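Local coordinates for protein GCN5-related N-acetyltransferase (Kribbella flavida, PDB 4MY0) that binds acetyl-CoA and probably transfers its acetyl group to an amine, possibly of an aminoglycoside, as a member of the GCN5-related N-acetyltransferase family, at residues A255-S258 and P262-L265; G176-A181 and E227-S232; G212-N217 and A241-G246. One frame throughout, in Å; residues are numbered along the deposited sequence.

Each contact sets a helical segment against a strand, or strand end, of the second GNAT-like part of the chain. Interaction 2 packs helix 168-182 against strand 222-230. Interaction 3 packs helix 233-244 against strand 212-219. The two strands are antiparallel neighbours, and interactions 2 and 3 touch: Val229 O lies 2.9 Å from Phe213 N, and Glu227 O lies 2.9 Å from Val215 N. Their centres are about 16 Å apart. Interaction 1 follows in the chain, at the end of strand 252-256, which runs parallel to strand 222-230; its centre is about 13 Å from each of the others. In interaction 3 the Tyr216 side chain is about 9 Å from a bound acetyl-CoA.

Interaction 1: residues A255-S258 and P262-L265; sequences AYLS and PVHL
The two methyls of Leu257 divide the work of this small buried contact. CD2 meets Val263 CG1 at 4.0 Å, and the two side chains cross at about a right angle. CD1 approaches His264 NE2 at 3.9 Å, from a direction oblique to the imidazole. Ser258 O sits at the edge of the same ring, near its plane, 3.7 Å from NE2. Val263 CG1 also lies over the centre of one ring face of His264, 4.3 Å above the plane. It is put there by chi1 of 69°, which wedges this methyl between the backbone N and the carbonyl carbon. The segments belong to the second GNAT region: strand 252-256 ends at Tyr256, and the connection 257-262 leads into the short, weakly bonded helix 263-266. Two bonds brace that connection. Ser258 OG is hydrogen-bonded to Asn260 N, and Asp261 OD2 accepts a bond from Val263 N. Leu265 N then bonds back to Pro262 O at 2.9 Å. Further out, Phe143 of strand 135-146 meets the His264 ring edge-to-face, and Trp240 of helix 233-244 packs on both Leu257 and Val263. Arg279 of a second subunit packs on His264.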
# COMPACT_ATOMS: atom_id res chain seq x y z
N ALA C 255 -7.33 -4.83 -20.86
CA ALA C 255 -8.26 -5.23 -21.91
C ALA C 255 -9.22 -6.32 -21.46
O ALA C 255 -8.83 -7.30 -20.80
CB ALA C 255 -7.51 -5.67 -23.15
N TYR C 256 -10.47 -6.13 -21.83
CA TYR C 256 -11.46 -7.19 -21.69
C TYR C 256 -11.45 -8.02 -22.95
O TYR C 256 -11.69 -7.51 -24.06
CB TYR C 256 -12.84 -6.60 -21.41
CG TYR C 256 -12.93 -6.02 -20.03
CD1 TYR C 256 -13.13 -6.85 -18.93
CD2 TYR C 256 -12.76 -4.65 -19.81
CE1 TYR C 256 -13.19 -6.35 -17.65
CE2 TYR C 256 -12.83 -4.14 -18.52
CZ TYR C 256 -13.04 -4.99 -17.45
OH TYR C 256 -13.10 -4.51 -16.17
N LEU C 257 -11.14 -9.30 -22.79
CA LEU C 257 -11.08 -10.25 -23.90
C LEU C 257 -10.94 -11.69 -23.39
O LEU C 257 -10.64 -11.92 -22.22
CB LEU C 257 -9.92 -9.91 -24.83
CG LEU C 257 -8.65 -9.24 -24.32
CD1 LEU C 257 -7.74 -10.22 -23.65
CD2 LEU C 257 -7.97 -8.60 -25.51
N SER C 258 -11.15 -12.65 -24.28
CA SER C 258 -10.95 -14.06 -23.94
C SER C 258 -9.48 -14.38 -23.69
O SER C 258 -8.60 -13.71 -24.25
CB SER C 258 -11.50 -14.93 -25.05
OG SER C 258 -10.85 -16.19 -25.08
N PRO C 262 -6.12 -13.64 -29.83
CA PRO C 262 -4.86 -13.65 -30.58
C PRO C 262 -3.81 -12.66 -30.07
O PRO C 262 -2.63 -12.83 -30.40
CB PRO C 262 -5.29 -13.25 -32.00
CG PRO C 262 -6.64 -12.62 -31.85
CD PRO C 262 -7.27 -13.37 -30.72
N VAL C 263 -4.20 -11.64 -29.31
CA VAL C 263 -3.23 -10.64 -28.84
C VAL C 263 -2.12 -11.29 -27.99
O VAL C 263 -0.97 -10.82 -28.00
CB VAL C 263 -3.91 -9.48 -28.07
CG1 VAL C 263 -4.47 -9.96 -26.74
CG2 VAL C 263 -2.93 -8.34 -27.85
N HIS C 264 -2.44 -12.37 -27.28
CA HIS C 264 -1.45 -13.05 -26.44
C HIS C 264 -0.36 -13.67 -27.31
O HIS C 264 0.78 -13.87 -26.87
CB HIS C 264 -2.12 -14.13 -25.57
CG HIS C 264 -3.20 -13.61 -24.66
ND1 HIS C 264 -2.92 -12.83 -23.56
CD2 HIS C 264 -4.54 -13.77 -24.68
CE1 HIS C 264 -4.05 -12.52 -22.95
NE2 HIS C 264 -5.05 -13.07 -23.61
N LEU C 265 -0.72 -13.97 -28.56
CA LEU C 265 0.22 -14.57 -29.51
C LEU C 265 1.04 -13.51 -30.25
O LEU C 265 2.05 -13.82 -30.87
CB LEU C 265 -0.55 -15.43 -30.53
CG LEU C 265 -1.43 -16.57 -29.99
CD1 LEU C 265 -2.31 -17.14 -31.09
CD2 LEU C 265 -0.57 -17.66 -29.38

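Interaction 2: residues G176-A181 and E227-S232; sequences GTAHEA and ELVAHS
Segment 176-181 of helix 168-182 faces the end of strand 222-230, and the backbones come nearest at Ala178 and His231, whose CA atoms are 6.8 Å apart. The side chains meet by packing. Ala178 CB is the central point: it lies 4.0 Å from Val229 CG1 and, near the plane of the imidazole, 3.7 Å from His231 NE2 at the ring edge. Val229 turns CG1 anti to its backbone N (chi1 169°), which carries that methyl to the alanine. Thr177 adds its CB, 3.7 Å from His231 CE1, with CG2 close to the same ring carbon. The threonine and histidine side chains cross at about a right angle. Thr177 OG1 bonds within its own helix, to Glu173 O. His231 NE2 is hydrogen-bonded to Leu174 O, a carbonyl of helix 168-182, so a polar bond ties the ring to the helix it packs on. A leucine in place of His231 would probably leave Leu174 O without this partner and disturb the fit against Thr177 and Ala178. Val175, one turn before His179, packs on Val229 and Glu227. Helix 168-182 is the first helix of the second GNAT-like unit, packed here on its fourth strand, 222-230, away from the acetyl-CoA-binding residues.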
# COMPACT_ATOMS: atom_id res chain seq x y z
N GLY C 176 -20.66 -9.73 -35.75
CA GLY C 176 -21.44 -10.87 -36.18
C GLY C 176 -20.61 -11.84 -36.99
O GLY C 176 -20.61 -13.04 -36.75
N THR C 177 -19.88 -11.29 -37.96
CA THR C 177 -19.03 -12.10 -38.82
C THR C 177 -18.00 -12.83 -37.97
O THR C 177 -17.76 -14.02 -38.15
CB THR C 177 -18.33 -11.23 -39.88
OG1 THR C 177 -19.32 -10.56 -40.67
CG2 THR C 177 -17.46 -12.09 -40.79
N ALA C 178 -17.39 -12.13 -37.02
CA ALA C 178 -16.37 -12.73 -36.18
C ALA C 178 -16.92 -13.88 -35.32
O ALA C 178 -16.33 -14.95 -35.24
CB ALA C 178 -15.70 -11.68 -35.31
N HIS C 179 -18.05 -13.63 -34.66
CA HIS C 179 -18.58 -14.61 -33.72
C HIS C 179 -19.17 -15.84 -34.41
O HIS C 179 -19.19 -16.92 -33.81
CB HIS C 179 -19.60 -13.95 -32.79
CG HIS C 179 -18.99 -12.96 -31.85
ND1 HIS C 179 -17.65 -12.95 -31.56
CD2 HIS C 179 -19.54 -11.95 -31.13
CE1 HIS C 179 -17.39 -11.97 -30.71
NE2 HIS C 179 -18.52 -11.35 -30.43
N GLU C 180 -19.65 -15.68 -35.64
CA GLU C 180 -20.16 -16.83 -36.40
C GLU C 180 -19.02 -17.73 -36.86
O GLU C 180 -19.15 -18.96 -36.88
CB GLU C 180 -20.99 -16.39 -37.61
CG GLU C 180 -22.33 -15.76 -37.23
CD GLU C 180 -23.06 -15.17 -38.42
OE1 GLU C 180 -22.42 -14.91 -39.46
OE2 GLU C 180 -24.30 -14.97 -38.31
N ALA C 181 -17.90 -17.12 -37.23
CA ALA C 181 -16.73 -17.85 -37.72
C ALA C 181 -16.06 -18.62 -36.58
O ALA C 181 -15.61 -19.75 -36.79
CB ALA C 181 -15.74 -16.89 -38.36
N GLU C 227 -13.50 -3.38 -26.08
CA GLU C 227 -13.70 -4.39 -27.11
C GLU C 227 -12.79 -4.13 -28.30
O GLU C 227 -12.65 -2.99 -28.74
CB GLU C 227 -15.17 -4.43 -27.57
CG GLU C 227 -15.44 -5.52 -28.61
CD GLU C 227 -16.93 -5.70 -28.96
OE1 GLU C 227 -17.71 -4.74 -28.75
OE2 GLU C 227 -17.31 -6.79 -29.44
N LEU C 228 -12.16 -5.20 -28.79
CA LEU C 228 -11.40 -5.15 -30.03
C LEU C 228 -11.81 -6.34 -30.87
O LEU C 228 -11.77 -7.48 -30.40
CB LEU C 228 -9.90 -5.18 -29.77
CG LEU C 228 -9.04 -4.79 -30.98
CD1 LEU C 228 -7.74 -4.09 -30.53
CD2 LEU C 228 -8.73 -6.00 -31.85
N VAL C 229 -12.19 -6.08 -32.11
CA VAL C 229 -12.53 -7.14 -33.05
C VAL C 229 -11.67 -6.97 -34.29
O VAL C 229 -11.55 -5.87 -34.83
CB VAL C 229 -14.03 -7.07 -33.43
CG1 VAL C 229 -14.34 -7.98 -34.61
CG2 VAL C 229 -14.88 -7.43 -32.21
N ALA C 230 -11.03 -8.04 -34.73
CA ALA C 230 -10.20 -7.96 -35.93
C ALA C 230 -10.24 -9.27 -36.71
O ALA C 230 -10.02 -10.35 -36.14
CB ALA C 230 -8.78 -7.61 -35.55
N HIS C 231 -10.50 -9.17 -38.01
CA HIS C 231 -10.58 -10.35 -38.85
C HIS C 231 -9.24 -10.77 -39.44
O HIS C 231 -9.06 -11.93 -39.81
CB HIS C 231 -11.60 -10.13 -39.98
CG HIS C 231 -12.99 -9.90 -39.49
ND1 HIS C 231 -14.00 -9.42 -40.31
CD2 HIS C 231 -13.55 -10.07 -38.27
CE1 HIS C 231 -15.12 -9.32 -39.61
NE2 HIS C 231 -14.87 -9.71 -38.37
N SER C 232 -8.30 -9.83 -39.55
CA SER C 232 -7.01 -10.12 -40.18
C SER C 232 -5.85 -9.70 -39.29
O SER C 232 -6.00 -8.84 -38.42
CB SER C 232 -6.89 -9.43 -41.54
OG SER C 232 -6.67 -8.05 -41.37

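Interaction 3: residues G212-N217 and A241-G246; sequences GFVVYN and ATVGSG
Strand segment 212-217 passes segment 241-246, which begins in helix 233-244, with the backbones nearest at Tyr216 and Val243, whose CA atoms are 7.4 Å apart. Val243 CG2 touches two strand side chains whose CB atoms point toward the helix: it meets Val214 CG2 at 3.7 Å. The same methyl lies over one face of the Tyr216 ring in a CH-pi contact, 4.1 Å from the ring centroid and 24° off the ring normal. It is shifted toward the rim, where CD2 is the nearest ring atom. Val243 CG1 touches the ring near CD1. The tyrosine and valine side chains slide past each other in opposite directions. A chi1 of 66° places Tyr216 CG between the backbone N and the carbonyl carbon, which sends the ring alongside Val243, and OH comes near Thr242 O. Here a water joins the segments: it is hydrogen-bonded to Tyr216 OH at 3.0 Å and donates to Val243 O at 3.0 Å. In this second GNAT-like unit, helix 233-244 connects the parallel neighbours 222-230 and 252-256, as the helix after the fourth strand does in GNAT folds, and packs on the side of strand 212-219 carrying Val214 and Tyr216. Val215 points away from this helix and packs on Phe171, Trp198 and Leu199. Ser245 OG donates to Thr242 O at 2.6 Å, 21° out of the carbonyl plane. It is also hydrogen-bonded to Arg95 NH1 of a third subunit, an acetyl-CoA-binding residue, and Pro92 of that subunit packs on Tyr216, Thr242 and Ser245. Thr242 OG1 bonds to Ala238 O.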
# COMPACT_ATOMS: atom_id res chain seq x y z
N GLY C 212 -12.46 -4.56 -38.88
CA GLY C 212 -12.27 -4.55 -37.44
C GLY C 212 -12.54 -3.22 -36.79
O GLY C 212 -12.70 -2.19 -37.46
N PHE C 213 -12.60 -3.23 -35.46
CA PHE C 213 -12.71 -1.99 -34.71
C PHE C 213 -12.16 -2.12 -33.29
O PHE C 213 -11.95 -3.22 -32.80
CB PHE C 213 -14.17 -1.51 -34.66
CG PHE C 213 -15.09 -2.40 -33.85
CD1 PHE C 213 -15.98 -3.26 -34.49
CD2 PHE C 213 -15.11 -2.34 -32.46
CE1 PHE C 213 -16.85 -4.06 -33.76
CE2 PHE C 213 -15.97 -3.15 -31.72
CZ PHE C 213 -16.85 -4.00 -32.37
N VAL C 214 -11.98 -0.99 -32.63
CA VAL C 214 -11.59 -1.02 -31.23
C VAL C 214 -12.28 0.14 -30.53
O VAL C 214 -12.44 1.24 -31.11
CB VAL C 214 -10.05 -0.94 -31.05
CG1 VAL C 214 -9.51 0.36 -31.61
CG2 VAL C 214 -9.64 -1.10 -29.56
N VAL C 215 -12.74 -0.11 -29.31
CA VAL C 215 -13.30 0.94 -28.47
C VAL C 215 -12.54 0.92 -27.16
O VAL C 215 -12.43 -0.12 -26.51
CB VAL C 215 -14.79 0.71 -28.21
CG1 VAL C 215 -15.36 1.88 -27.40
CG2 VAL C 215 -15.54 0.55 -29.54
N TYR C 216 -11.99 2.06 -26.77
CA TYR C 216 -11.26 2.14 -25.51
C TYR C 216 -11.47 3.48 -24.81
O TYR C 216 -12.12 4.38 -25.36
CB TYR C 216 -9.77 1.83 -25.71
CG TYR C 216 -9.00 2.84 -26.53
CD1 TYR C 216 -8.14 3.75 -25.93
CD2 TYR C 216 -9.10 2.86 -27.91
CE1 TYR C 216 -7.43 4.66 -26.67
CE2 TYR C 216 -8.39 3.77 -28.67
CZ TYR C 216 -7.55 4.66 -28.05
OH TYR C 216 -6.83 5.55 -28.82
N ASN C 217 -10.95 3.59 -23.59
CA ASN C 217 -11.14 4.80 -22.79
C ASN C 217 -10.10 4.87 -21.68
O ASN C 217 -9.34 3.92 -21.47
CB ASN C 217 -12.55 4.84 -22.19
CG ASN C 217 -12.98 3.50 -21.63
OD1 ASN C 217 -12.48 3.06 -20.59
ND2 ASN C 217 -13.92 2.84 -22.31
N ALA C 241 -2.10 -1.20 -32.13
CA ALA C 241 -1.09 -0.16 -32.20
C ALA C 241 -1.72 1.23 -32.01
O ALA C 241 -1.10 2.12 -31.43
CB ALA C 241 -0.29 -0.25 -33.50
N THR C 242 -2.96 1.40 -32.49
CA THR C 242 -3.72 2.63 -32.21
C THR C 242 -3.87 2.86 -30.71
O THR C 242 -3.58 3.95 -30.21
CB THR C 242 -5.11 2.59 -32.87
OG1 THR C 242 -4.96 2.33 -34.27
CG2 THR C 242 -5.85 3.91 -32.67
N VAL C 243 -4.31 1.84 -29.98
CA VAL C 243 -4.45 1.97 -28.52
C VAL C 243 -3.09 2.25 -27.87
O VAL C 243 -2.95 3.17 -27.05
CB VAL C 243 -5.05 0.69 -27.89
CG1 VAL C 243 -5.22 0.87 -26.38
CG2 VAL C 243 -6.39 0.35 -28.55
N GLY C 244 -2.08 1.47 -28.25
CA GLY C 244 -0.75 1.60 -27.68
C GLY C 244 -0.03 2.89 -28.01
O GLY C 244 0.93 3.26 -27.33
N SER C 245 -0.49 3.59 -29.05
CA SER C 245 0.12 4.87 -29.44
C SER C 245 0.07 5.86 -28.28
O SER C 245 0.78 6.85 -28.28
CB SER C 245 -0.60 5.46 -30.66
OG SER C 245 -1.88 5.97 -30.28
N GLY C 246 -0.77 5.59 -27.28
CA GLY C 246 -0.84 6.43 -26.10
C GLY C 246 0.26 6.22 -25.06
O GLY C 246 0.22 6.82 -23.98
O HOH W 1 -4.11 5.91 -27.63